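Local coordinates for 5-carboxymethyl-2-hydroxymuconate delta-isomerase (Mycobacterium smegmatis, PDB 4PFZ), which probably acts as a metal-dependent isomerase or acetylpyruvate hydrolase of the fumarylacetoacetate hydrolase family, at residues S58-V63 and V221-T226; E80-F85 and V207-A212; A91-N96 and H161-P166; Y137-D142 and V239-E244. One frame throughout, in Å; residues are numbered along the deposited sequence.

All four contacts are largely buried. Contacts 1 and 4 lie deepest, with centres about 7 and 6 Å from the centre of the chain; contact 2, with the partly exposed Trp209 and Asp81, lies nearest the outside. Contacts 2 and 3 both form salt bridges with the second subunit. Contacts 1 and 3 are parallel strand pairs held by backbone hydrogen bonds, whereas contact 4 joins two sheets without any hydrogen bond, chiefly through side chains, and contact 2 fastens a helix to residues 80-85, which lead into strand 84-87, with an indole ring and a water. Ala62 of contact 1 probably hydrogen-bonds to Phe85 of contact 2, and Pro166 of contact 3 to Asn141 of contact 4.

Contact 1. Residues S58-V63 and V221-T226; sequences SKVIAV and VILTGT
Val60 sends CG1 anti to its backbone N (chi1 175°), while Leu223 places CG beside its own N (chi1 -58°), and the two side chains meet obliquely on one face of a parallel strand pair in the fumarylacetoacetate hydrolase domain, CG1 of Val60 lying 4.2 Å from CG of Leu223. Val221 and Ala62 share this face. The single methyl of Ala62 lets Leu223 come close, CB to CB at 3.8 Å. Ile61 and Ile222 occupy the other face, covered by Val207 and Thr210 of helix 203-213. Branched and apolar side chains suit both faces, because each is buried.

The backbones join by alternate bonds, as parallel strands do. Ile61 uses both its polar groups: its N donates to Val221 O at 2.7 Å, and its O accepts from Leu223 N, also at 2.7 Å. Val221 N to Lys59 O is longer, 3.2 Å. At the far end Val63 N reaches Leu223 O at 3.2 Å, but the N-H is bent and the donor is tilted from the carbonyl plane, as the partner strand turns away after Leu223. Gly225, with its positive phi of 108°, suits this turn because a side chain there would collide with the carbonyl O of Thr224. In the conformer given, Lys59 NZ forms a salt bridge with Asp220. Where the strands part, Val63 points CG1 at Thr224 O, 3.4 Å away.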
loop_
_atom_site.group_PDB
_atom_site.type_symbol
_atom_site.label_atom_id
_atom_site.label_comp_id
_atom_site.label_asym_id
_atom_site.label_seq_id
_atom_site.Cartn_x
_atom_site.Cartn_y
_atom_site.Cartn_z
ATOM N N SER B 58 -1.016 -7.767 2.503
ATOM C CA SER B 58 -1.454 -6.465 3.004
ATOM C C SER B 58 -0.837 -5.346 2.161
ATOM O O SER B 58 -1.460 -4.302 1.911
ATOM C CB SER B 58 -1.081 -6.295 4.482
ATOM O OG SER B 58 0.240 -5.799 4.639
ATOM N N LYS B 59 0.395 -5.556 1.730
ATOM C CA LYS B 59 1.040 -4.619 0.816
ATOM C C LYS B 59 1.987 -5.336 -0.136
ATOM O O LYS B 59 2.447 -6.452 0.134
ATOM C CB LYS B 59 1.795 -3.517 1.576
ATOM C CG LYS B 59 2.842 -3.985 2.582
ATOM C CD LYS B 59 3.469 -2.763 3.297
ATOM C CE LYS B 59 4.271 -3.147 4.544
ATOM N NZ LYS B 59 3.523 -4.058 5.452
ATOM N N VAL B 60 2.261 -4.673 -1.247
ATOM C CA VAL B 60 3.152 -5.193 -2.241
ATOM C C VAL B 60 4.208 -4.143 -2.457
ATOM O O VAL B 60 3.883 -3.032 -2.870
ATOM C CB VAL B 60 2.434 -5.482 -3.565
ATOM C CG1 VAL B 60 3.455 -5.913 -4.638
ATOM C CG2 VAL B 60 1.371 -6.536 -3.370
ATOM N N ILE B 61 5.464 -4.503 -2.193
ATOM C CA ILE B 61 6.601 -3.627 -2.436
ATOM C C ILE B 61 7.289 -4.081 -3.709
ATOM O O ILE B 61 7.463 -5.283 -3.934
ATOM C CB ILE B 61 7.624 -3.658 -1.271
ATOM C CG1 ILE B 61 6.987 -3.094 -0.011
ATOM C CG2 ILE B 61 8.848 -2.813 -1.593
ATOM C CD1 ILE B 61 6.275 -4.128 0.841
ATOM N N ALA B 62 7.685 -3.140 -4.543
ATOM C CA ALA B 62 8.410 -3.529 -5.736
ATOM C C ALA B 62 9.633 -2.661 -5.947
ATOM O O ALA B 62 9.712 -1.553 -5.435
ATOM C CB ALA B 62 7.487 -3.463 -6.949
ATOM N N VAL B 63 10.575 -3.177 -6.731
ATOM C CA VAL B 63 11.743 -2.425 -7.142
ATOM C C VAL B 63 11.694 -2.314 -8.667
ATOM O O VAL B 63 11.090 -3.147 -9.328
ATOM C CB VAL B 63 13.053 -3.109 -6.637
ATOM C CG1 VAL B 63 13.516 -4.199 -7.579
ATOM C CG2 VAL B 63 14.160 -2.088 -6.417
ATOM N N VAL B 221 4.410 -8.974 -0.033
ATOM C CA VAL B 221 5.141 -9.363 -1.236
ATOM C C VAL B 221 6.182 -8.312 -1.607
ATOM O O VAL B 221 5.900 -7.122 -1.605
ATOM C CB VAL B 221 4.168 -9.555 -2.428
ATOM C CG1 VAL B 221 4.930 -9.761 -3.773
ATOM C CG2 VAL B 221 3.229 -10.722 -2.142
ATOM N N ILE B 222 7.384 -8.763 -1.936
ATOM C CA ILE B 222 8.408 -7.898 -2.486
ATOM C C ILE B 222 8.735 -8.392 -3.899
ATOM O O ILE B 222 9.272 -9.490 -4.065
ATOM C CB ILE B 222 9.705 -7.905 -1.633
ATOM C CG1 ILE B 222 9.431 -7.421 -0.193
ATOM C CG2 ILE B 222 10.797 -7.086 -2.336
ATOM C CD1 ILE B 222 10.670 -7.523 0.762
ATOM N N LEU B 223 8.412 -7.595 -4.906
ATOM C CA LEU B 223 8.772 -7.935 -6.277
ATOM C C LEU B 223 10.200 -7.489 -6.504
ATOM O O LEU B 223 10.539 -6.347 -6.180
ATOM C CB LEU B 223 7.832 -7.263 -7.279
ATOM C CG LEU B 223 6.342 -7.563 -7.138
ATOM C CD1 LEU B 223 5.548 -6.827 -8.209
ATOM C CD2 LEU B 223 6.131 -9.065 -7.221
ATOM N N THR B 224 11.031 -8.377 -7.057
ATOM C CA THR B 224 12.475 -8.150 -7.061
ATOM C C THR B 224 12.997 -7.512 -8.338
ATOM O O THR B 224 14.198 -7.384 -8.533
ATOM C CB THR B 224 13.252 -9.467 -6.782
ATOM O OG1 THR B 224 12.970 -10.454 -7.785
ATOM C CG2 THR B 224 12.817 -10.015 -5.439
ATOM N N GLY B 225 12.096 -7.070 -9.196
ATOM C CA GLY B 225 12.518 -6.292 -10.336
ATOM C C GLY B 225 12.401 -7.095 -11.603
ATOM O O GLY B 225 12.132 -8.293 -11.569
ATOM N N THR B 226 12.597 -6.432 -12.730
ATOM C CA THR B 226 12.425 -7.084 -14.009
ATOM C C THR B 226 13.613 -6.774 -14.919
ATOM O O THR B 226 14.198 -5.693 -14.852
ATOM C CB THR B 226 11.079 -6.655 -14.646
ATOM O OG1 THR B 226 10.687 -7.593 -15.654
ATOM C CG2 THR B 226 11.153 -5.231 -15.225
#

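Contact 2. Residues E80-F85 and V207-A212; sequences EDPVIF and VEWTSA
Pro82 sets CD over one face of the Trp209 indole in a CH-pi contact. This carbon is 3.9 Å from the centroid of the six-membered ring and only 16° off the ring normal, so CD sits almost directly above that ring. A proline suits the place because its rigid ring presents CD, a carbon next to N and so mildly polarised, without a flexible chain to be ordered. Trp209 reaches over from its helix with CG anti to the backbone N (chi1 -175°), which throws the whole indole outward to the loop.

Apolar contact continues at the rim of the indole, where Ile84 brings CG2 to within 3.8 Å of Trp209 CD1, near the ring plane.

Polar groups meet the same side chains. The CG2 methyl of Ile84 is 4.1 Å from Thr210 OG1, a hydroxyl that is bonded to Leu206 one helical turn back. At the other end of the indole Asp81 approaches obliquely, CG 3.6 Å from Trp209 CH2, while its OD2 forms a salt bridge with Lys151 of the second subunit. A water lies in the plane of the indole and accepts from Trp209 NE1 at 3.1 Å, accepts from Ile84 N at 3.0 Å, and donates to Pro82 O at 2.8 Å, joining the indole to the backbone of Pro82 and Ile84.

Helix 203-213 is thus laid against the residues 80-85 that lead into strand 84-87, with Ile61 of strand 60-63 touching both Ile84 and Thr210, and Arg157 of the second subunit packing on Trp209.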
loop_
_atom_site.group_PDB
_atom_site.type_symbol
_atom_site.label_atom_id
_atom_site.label_comp_id
_atom_site.label_asym_id
_atom_site.label_seq_id
_atom_site.Cartn_x
_atom_site.Cartn_y
_atom_site.Cartn_z
ATOM N N GLU B 80 23.842 1.664 -7.357
ATOM C CA GLU B 80 23.217 2.671 -6.519
ATOM C C GLU B 80 22.230 1.978 -5.583
ATOM O O GLU B 80 21.913 0.803 -5.778
ATOM C CB GLU B 80 22.517 3.730 -7.370
ATOM N N ASP B 81 21.758 2.696 -4.569
ATOM C CA ASP B 81 20.774 2.153 -3.638
ATOM C C ASP B 81 19.483 1.768 -4.359
ATOM O O ASP B 81 19.158 2.338 -5.397
ATOM C CB ASP B 81 20.470 3.162 -2.524
ATOM C CG ASP B 81 21.541 3.176 -1.456
ATOM O OD1 ASP B 81 22.191 2.124 -1.268
ATOM O OD2 ASP B 81 21.733 4.230 -0.806
ATOM N N PRO B 82 18.747 0.796 -3.804
ATOM C CA PRO B 82 17.465 0.416 -4.394
ATOM C C PRO B 82 16.435 1.533 -4.289
ATOM O O PRO B 82 16.416 2.278 -3.303
ATOM C CB PRO B 82 17.030 -0.788 -3.551
ATOM C CG PRO B 82 18.241 -1.256 -2.861
ATOM C CD PRO B 82 19.065 -0.028 -2.629
ATOM N N VAL B 83 15.594 1.645 -5.311
ATOM C CA VAL B 83 14.431 2.512 -5.256
ATOM C C VAL B 83 13.207 1.613 -5.111
ATOM O O VAL B 83 12.896 0.818 -6.005
ATOM C CB VAL B 83 14.313 3.413 -6.511
ATOM C CG1 VAL B 83 12.996 4.189 -6.496
ATOM C CG2 VAL B 83 15.488 4.370 -6.588
ATOM N N ILE B 84 12.532 1.702 -3.973
ATOM C CA ILE B 84 11.362 0.858 -3.756
ATOM C C ILE B 84 10.072 1.676 -3.840
ATOM O O ILE B 84 10.085 2.895 -3.672
ATOM C CB ILE B 84 11.438 0.106 -2.401
ATOM C CG1 ILE B 84 11.599 1.083 -1.240
ATOM C CG2 ILE B 84 12.583 -0.922 -2.421
ATOM C CD1 ILE B 84 11.442 0.444 0.129
ATOM N N PHE B 85 8.972 1.002 -4.151
ATOM C CA PHE B 85 7.655 1.641 -4.213
ATOM C C PHE B 85 6.553 0.621 -3.872
ATOM O O PHE B 85 6.837 -0.544 -3.598
ATOM C CB PHE B 85 7.406 2.272 -5.598
ATOM C CG PHE B 85 7.519 1.293 -6.753
ATOM C CD1 PHE B 85 8.741 1.017 -7.328
ATOM C CD2 PHE B 85 6.395 0.661 -7.255
ATOM C CE1 PHE B 85 8.854 0.116 -8.388
ATOM C CE2 PHE B 85 6.503 -0.243 -8.308
ATOM C CZ PHE B 85 7.730 -0.508 -8.876
ATOM N N VAL B 207 15.333 -7.277 1.130
ATOM C CA VAL B 207 14.617 -7.454 2.392
ATOM C C VAL B 207 15.227 -6.568 3.476
ATOM O O VAL B 207 14.515 -5.994 4.299
ATOM C CB VAL B 207 14.632 -8.932 2.850
ATOM C CG1 VAL B 207 13.996 -9.073 4.220
ATOM C CG2 VAL B 207 13.886 -9.789 1.838
ATOM N N GLU B 208 16.549 -6.466 3.473
ATOM C CA GLU B 208 17.234 -5.544 4.380
ATOM C C GLU B 208 16.822 -4.083 4.140
ATOM O O GLU B 208 16.501 -3.362 5.080
ATOM C CB GLU B 208 18.741 -5.690 4.234
ATOM C CG GLU B 208 19.538 -4.735 5.104
ATOM C CD GLU B 208 21.020 -4.836 4.827
ATOM O OE1 GLU B 208 21.714 -5.526 5.605
ATOM O OE2 GLU B 208 21.482 -4.243 3.826
ATOM N N TRP B 209 16.844 -3.652 2.884
ATOM C CA TRP B 209 16.492 -2.277 2.536
ATOM C C TRP B 209 15.047 -1.969 2.900
ATOM O O TRP B 209 14.747 -0.910 3.456
ATOM C CB TRP B 209 16.717 -2.025 1.042
ATOM C CG TRP B 209 16.496 -0.593 0.622
ATOM C CD1 TRP B 209 15.376 -0.069 0.034
ATOM C CD2 TRP B 209 17.421 0.492 0.760
ATOM N NE1 TRP B 209 15.554 1.275 -0.205
ATOM C CE2 TRP B 209 16.803 1.640 0.228
ATOM C CE3 TRP B 209 18.714 0.601 1.276
ATOM C CZ2 TRP B 209 17.432 2.890 0.211
ATOM C CZ3 TRP B 209 19.337 1.841 1.254
ATOM C CH2 TRP B 209 18.695 2.967 0.726
ATOM N N THR B 210 14.157 -2.911 2.602
ATOM C CA THR B 210 12.732 -2.686 2.769
ATOM C C THR B 210 12.309 -2.739 4.229
ATOM O O THR B 210 11.531 -1.895 4.679
ATOM C CB THR B 210 11.905 -3.702 1.969
ATOM O OG1 THR B 210 12.296 -3.634 0.592
ATOM C CG2 THR B 210 10.397 -3.378 2.083
ATOM N N SER B 211 12.833 -3.701 4.972
ATOM C CA SER B 211 12.487 -3.806 6.388
ATOM C C SER B 211 13.184 -2.751 7.254
ATOM O O SER B 211 12.826 -2.592 8.420
ATOM C CB SER B 211 12.809 -5.203 6.921
ATOM O OG SER B 211 14.197 -5.468 6.864
ATOM N N ALA B 212 14.173 -2.042 6.703
ATOM C CA ALA B 212 14.758 -0.903 7.418
ATOM C C ALA B 212 13.803 0.289 7.356
ATOM O O ALA B 212 13.770 1.123 8.255
ATOM C CB ALA B 212 16.143 -0.530 6.838
HETATM O O HOH W 1 14.196 3.358 -2.031
#

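Contact 3. Residues A91-N96 and H161-P166; sequences AIIGPN and HDTFCP
Ala91 packs beside Phe164, CB to CB at 4.5 Å, and the ring of Phe164 carries His161 CB over the centre of one face, 3.7 Å above it, with Thr163 OG1 in its plane at the edge. The carbonyl groups of the contact are flat too, and both interstrand bonds meet theirs from above. Cys165 N donates to Ala91 O at 2.8 Å from well out of the carbonyl plane, and Ile93 N reaches Cys165 O at 3.2 Å in the same manner, so neither donor lies on a lone pair.

These bonds make a short parallel bridge, Ile92 beside Cys165 and Ile93 beside Pro166, at the start of strand 165-172 in the fumarylacetoacetate hydrolase domain. It is led in by a type II turn from His161 to Phe164, in which Thr163 takes the positive-phi position (phi 76°). Pro166 has no N-H to give, yet its CA-H points at Ile93 O, 3.2 Å from CA. Small Ala91 fits against the turn, its CB 3.3 Å from His161 O.

Ile93 sets CG1 between its N and its carbonyl carbon (chi1 55°), and this brings Ile93 CD1 within 3.8 Å of Thr163 CB. Nearby a water accepts from Thr163 N at 2.8 Å and donates to Ile92 O. Asp162 OD2 forms a salt bridge with Lys123 and a hydrogen bond with Thr215, both of the second subunit.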
loop_
_atom_site.group_PDB
_atom_site.type_symbol
_atom_site.label_atom_id
_atom_site.label_comp_id
_atom_site.label_asym_id
_atom_site.label_seq_id
_atom_site.Cartn_x
_atom_site.Cartn_y
_atom_site.Cartn_z
ATOM N N ALA B 91 -4.656 -4.403 -6.612
ATOM C CA ALA B 91 -4.167 -4.710 -7.952
ATOM C C ALA B 91 -3.935 -6.214 -8.140
ATOM O O ALA B 91 -3.826 -6.686 -9.249
ATOM C CB ALA B 91 -2.880 -3.949 -8.237
ATOM N N ILE B 92 -3.860 -6.962 -7.044
ATOM C CA ILE B 92 -3.542 -8.396 -7.148
ATOM C C ILE B 92 -4.651 -9.226 -7.807
ATOM O O ILE B 92 -5.836 -9.066 -7.506
ATOM C CB ILE B 92 -3.219 -8.980 -5.761
ATOM C CG1 ILE B 92 -1.975 -8.298 -5.197
ATOM C CG2 ILE B 92 -3.032 -10.514 -5.825
ATOM C CD1 ILE B 92 -1.758 -8.562 -3.688
ATOM N N ILE B 93 -4.248 -10.086 -8.738
ATOM C CA ILE B 93 -5.119 -11.134 -9.287
ATOM C C ILE B 93 -4.297 -12.419 -9.376
ATOM O O ILE B 93 -3.064 -12.368 -9.403
ATOM C CB ILE B 93 -5.693 -10.774 -10.685
ATOM C CG1 ILE B 93 -4.567 -10.426 -11.660
ATOM C CG2 ILE B 93 -6.704 -9.628 -10.585
ATOM C CD1 ILE B 93 -5.035 -10.343 -13.132
ATOM N N GLY B 94 -4.968 -13.561 -9.429
ATOM C CA GLY B 94 -4.274 -14.839 -9.526
ATOM C C GLY B 94 -4.130 -15.368 -10.944
ATOM O O GLY B 94 -4.439 -14.675 -11.920
ATOM N N PRO B 95 -3.665 -16.615 -11.075
ATOM C CA PRO B 95 -3.479 -17.193 -12.406
ATOM C C PRO B 95 -4.769 -17.207 -13.236
ATOM O O PRO B 95 -5.866 -17.380 -12.686
ATOM C CB PRO B 95 -3.012 -18.622 -12.101
ATOM C CG PRO B 95 -2.407 -18.541 -10.739
ATOM C CD PRO B 95 -3.220 -17.524 -10.005
ATOM N N ASN B 96 -4.611 -16.993 -14.540
ATOM C CA ASN B 96 -5.673 -17.162 -15.535
ATOM C C ASN B 96 -6.796 -16.142 -15.419
ATOM O O ASN B 96 -7.801 -16.230 -16.119
ATOM C CB ASN B 96 -6.231 -18.576 -15.452
ATOM C CG ASN B 96 -5.130 -19.619 -15.501
ATOM O OD1 ASN B 96 -4.936 -20.386 -14.558
ATOM N ND2 ASN B 96 -4.377 -19.621 -16.593
ATOM N N HIS B 161 -3.445 0.047 -11.014
ATOM C CA HIS B 161 -4.810 -0.250 -11.459
ATOM C C HIS B 161 -5.251 -1.627 -10.981
ATOM O O HIS B 161 -4.422 -2.481 -10.710
ATOM C CB HIS B 161 -4.903 -0.164 -12.982
ATOM C CG HIS B 161 -4.640 1.205 -13.516
ATOM N ND1 HIS B 161 -5.645 2.129 -13.706
ATOM C CD2 HIS B 161 -3.491 1.818 -13.881
ATOM C CE1 HIS B 161 -5.126 3.254 -14.168
ATOM N NE2 HIS B 161 -3.820 3.089 -14.289
ATOM N N ASP B 162 -6.559 -1.841 -10.853
ATOM C CA ASP B 162 -7.030 -3.191 -10.541
ATOM C C ASP B 162 -6.506 -4.153 -11.630
ATOM O O ASP B 162 -6.471 -3.810 -12.829
ATOM C CB ASP B 162 -8.572 -3.260 -10.454
ATOM C CG ASP B 162 -9.166 -2.525 -9.231
ATOM O OD1 ASP B 162 -8.435 -1.990 -8.365
ATOM O OD2 ASP B 162 -10.416 -2.475 -9.142
ATOM N N THR B 163 -6.104 -5.351 -11.191
ATOM C CA THR B 163 -5.527 -6.445 -12.005
ATOM C C THR B 163 -4.063 -6.251 -12.428
ATOM O O THR B 163 -3.540 -7.070 -13.159
ATOM C CB THR B 163 -6.347 -6.754 -13.313
ATOM O OG1 THR B 163 -6.081 -5.765 -14.320
ATOM C CG2 THR B 163 -7.848 -6.870 -13.018
ATOM N N PHE B 164 -3.407 -5.177 -11.991
ATOM C CA PHE B 164 -2.058 -4.903 -12.474
ATOM C C PHE B 164 -0.995 -5.589 -11.617
ATOM O O PHE B 164 0.187 -5.330 -11.784
ATOM C CB PHE B 164 -1.778 -3.403 -12.542
ATOM C CG PHE B 164 -2.217 -2.756 -13.847
ATOM C CD1 PHE B 164 -3.237 -3.306 -14.597
ATOM C CD2 PHE B 164 -1.597 -1.596 -14.310
ATOM C CE1 PHE B 164 -3.639 -2.712 -15.800
ATOM C CE2 PHE B 164 -1.976 -1.006 -15.500
ATOM C CZ PHE B 164 -3.009 -1.558 -16.247
ATOM N N CYS B 165 -1.410 -6.472 -10.716
ATOM C CA CYS B 165 -0.417 -7.306 -10.014
ATOM C C CYS B 165 -0.754 -8.801 -10.006
ATOM O O CYS B 165 -1.087 -9.364 -8.960
ATOM C CB CYS B 165 -0.249 -6.803 -8.590
ATOM S SG CYS B 165 1.302 -7.387 -7.822
ATOM N N PRO B 166 -0.661 -9.458 -11.178
ATOM C CA PRO B 166 -0.792 -10.918 -11.196
ATOM C C PRO B 166 0.206 -11.547 -10.237
ATOM O O PRO B 166 1.365 -11.132 -10.212
ATOM C CB PRO B 166 -0.466 -11.301 -12.652
ATOM C CG PRO B 166 -0.745 -10.041 -13.442
ATOM C CD PRO B 166 -0.379 -8.903 -12.514
HETATM O O HOH W 2 -7.064 -6.669 -8.959
#

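Contact 4. Residues Y137-D142 and V239-E244; sequences YTIGND and VSITVE
Ile139 is the first residue of 137-142 to bear on 239-244, and both its branches are used. CG2 presses on CG2 of Ile241 at 3.4 Å, tighter than usual for two methyl groups, while CG1 lies 3.7 Å from Val243 CG2. Ile139 and its two partners run antiparallel alongside one another, so their branches pack side by side; CG1 of Ile139 stands beside the backbone N (chi1 -49°), and its CD1 extends to 3.6 Å from Ile241 O. At Gly140 no side chain intervenes, and CD1 of Ile241 lies 3.6 Å from its carbonyl O. Asn141 follows, crossing Ile241 at about a right angle: its CB lies 3.5 Å from that same CD1, and its ND2 is 4.0 Å from Val239 CG1. Although its surroundings here are apolar, the amide oxygen is satisfied by the backbone N of Glu111.

No hydrogen bond joins the two segments. Their strands run at 151° with axes 7.8 Å apart, far wider than neighbours within a sheet, and belong to different sheets. Such face-to-face packing of branched aliphatic side chains is that of a beta sandwich, consistent with the mixed beta-sandwich roll of fumarylacetoacetate hydrolase domains.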
loop_
_atom_site.group_PDB
_atom_site.type_symbol
_atom_site.label_atom_id
_atom_site.label_comp_id
_atom_site.label_asym_id
_atom_site.label_seq_id
_atom_site.Cartn_x
_atom_site.Cartn_y
_atom_site.Cartn_z
ATOM N N TYR B 137 8.863 -18.263 -2.396
ATOM C CA TYR B 137 8.933 -17.433 -3.592
ATOM C C TYR B 137 7.814 -17.767 -4.551
ATOM O O TYR B 137 7.446 -18.934 -4.701
ATOM C CB TYR B 137 10.288 -17.610 -4.280
ATOM C CG TYR B 137 11.416 -17.304 -3.330
ATOM C CD1 TYR B 137 11.907 -16.010 -3.194
ATOM C CD2 TYR B 137 11.962 -18.302 -2.522
ATOM C CE1 TYR B 137 12.935 -15.721 -2.281
ATOM C CE2 TYR B 137 12.976 -18.016 -1.621
ATOM C CZ TYR B 137 13.454 -16.721 -1.503
ATOM O OH TYR B 137 14.460 -16.430 -0.596
ATOM N N THR B 138 7.268 -16.738 -5.195
ATOM C CA THR B 138 6.293 -16.961 -6.254
ATOM C C THR B 138 6.634 -16.058 -7.446
ATOM O O THR B 138 7.753 -15.541 -7.547
ATOM C CB THR B 138 4.822 -16.730 -5.769
ATOM O OG1 THR B 138 3.913 -17.258 -6.746
ATOM C CG2 THR B 138 4.502 -15.234 -5.469
ATOM N N ILE B 139 5.687 -15.898 -8.362
ATOM C CA ILE B 139 5.931 -15.118 -9.566
ATOM C C ILE B 139 4.994 -13.932 -9.571
ATOM O O ILE B 139 3.864 -14.031 -9.109
ATOM C CB ILE B 139 5.721 -15.951 -10.851
ATOM C CG1 ILE B 139 6.477 -17.269 -10.736
ATOM C CG2 ILE B 139 6.184 -15.179 -12.064
ATOM C CD1 ILE B 139 6.217 -18.254 -11.888
ATOM N N GLY B 140 5.477 -12.808 -10.078
ATOM C CA GLY B 140 4.658 -11.618 -10.168
ATOM C C GLY B 140 4.774 -10.962 -11.526
ATOM O O GLY B 140 5.689 -11.221 -12.275
ATOM N N ASN B 141 3.819 -10.093 -11.836
ATOM C CA ASN B 141 3.878 -9.317 -13.057
ATOM C C ASN B 141 3.599 -7.860 -12.691
ATOM O O ASN B 141 2.494 -7.555 -12.256
ATOM C CB ASN B 141 2.854 -9.877 -14.044
ATOM C CG ASN B 141 2.942 -9.255 -15.434
ATOM O OD1 ASN B 141 3.642 -8.269 -15.663
ATOM N ND2 ASN B 141 2.199 -9.838 -16.369
ATOM N N ASP B 142 4.597 -6.977 -12.808
ATOM C CA ASP B 142 4.405 -5.577 -12.392
ATOM C C ASP B 142 3.883 -4.810 -13.602
ATOM O O ASP B 142 4.629 -4.092 -14.275
ATOM C CB ASP B 142 5.707 -4.970 -11.833
ATOM C CG ASP B 142 5.584 -3.477 -11.483
ATOM O OD1 ASP B 142 4.452 -2.930 -11.416
ATOM O OD2 ASP B 142 6.645 -2.840 -11.264
ATOM N N VAL B 239 -0.062 -13.486 -21.490
ATOM C CA VAL B 239 1.282 -13.297 -20.964
ATOM C C VAL B 239 1.608 -14.440 -20.018
ATOM O O VAL B 239 0.831 -14.733 -19.112
ATOM C CB VAL B 239 1.441 -11.969 -20.201
ATOM C CG1 VAL B 239 2.914 -11.714 -19.856
ATOM C CG2 VAL B 239 0.868 -10.814 -20.999
ATOM N N SER B 240 2.747 -15.083 -20.241
ATOM C CA SER B 240 3.182 -16.182 -19.392
ATOM C C SER B 240 4.587 -15.952 -18.854
ATOM O O SER B 240 5.538 -15.793 -19.617
ATOM C CB SER B 240 3.117 -17.500 -20.152
ATOM O OG SER B 240 1.770 -17.904 -20.305
ATOM N N ILE B 241 4.706 -15.933 -17.530
ATOM C CA ILE B 241 5.991 -15.722 -16.881
ATOM C C ILE B 241 6.408 -17.001 -16.182
ATOM O O ILE B 241 5.673 -17.535 -15.354
ATOM C CB ILE B 241 5.939 -14.569 -15.859
ATOM C CG1 ILE B 241 5.459 -13.283 -16.541
ATOM C CG2 ILE B 241 7.313 -14.373 -15.216
ATOM C CD1 ILE B 241 4.814 -12.299 -15.598
ATOM N N THR B 242 7.586 -17.488 -16.533
ATOM C CA THR B 242 8.070 -18.736 -16.003
ATOM C C THR B 242 9.318 -18.498 -15.171
ATOM O O THR B 242 10.275 -17.858 -15.609
ATOM C CB THR B 242 8.373 -19.746 -17.133
ATOM O OG1 THR B 242 7.155 -20.061 -17.821
ATOM C CG2 THR B 242 8.960 -21.025 -16.563
ATOM N N VAL B 243 9.304 -19.015 -13.956
ATOM C CA VAL B 243 10.520 -19.012 -13.163
ATOM C C VAL B 243 10.954 -20.435 -12.925
ATOM O O VAL B 243 10.150 -21.286 -12.544
ATOM C CB VAL B 243 10.327 -18.291 -11.824
ATOM C CG1 VAL B 243 11.603 -18.318 -10.999
ATOM C CG2 VAL B 243 9.902 -16.866 -12.076
ATOM N N GLU B 244 12.232 -20.684 -13.185
ATOM C CA GLU B 244 12.826 -21.982 -12.962
ATOM C C GLU B 244 12.621 -22.435 -11.521
ATOM O O GLU B 244 12.969 -21.718 -10.586
ATOM C CB GLU B 244 14.315 -21.930 -13.296
ATOM C CG GLU B 244 15.048 -23.231 -13.089
ATOM C CD GLU B 244 16.514 -23.131 -13.463
ATOM O OE1 GLU B 244 16.966 -22.022 -13.824
ATOM O OE2 GLU B 244 17.214 -24.167 -13.394
#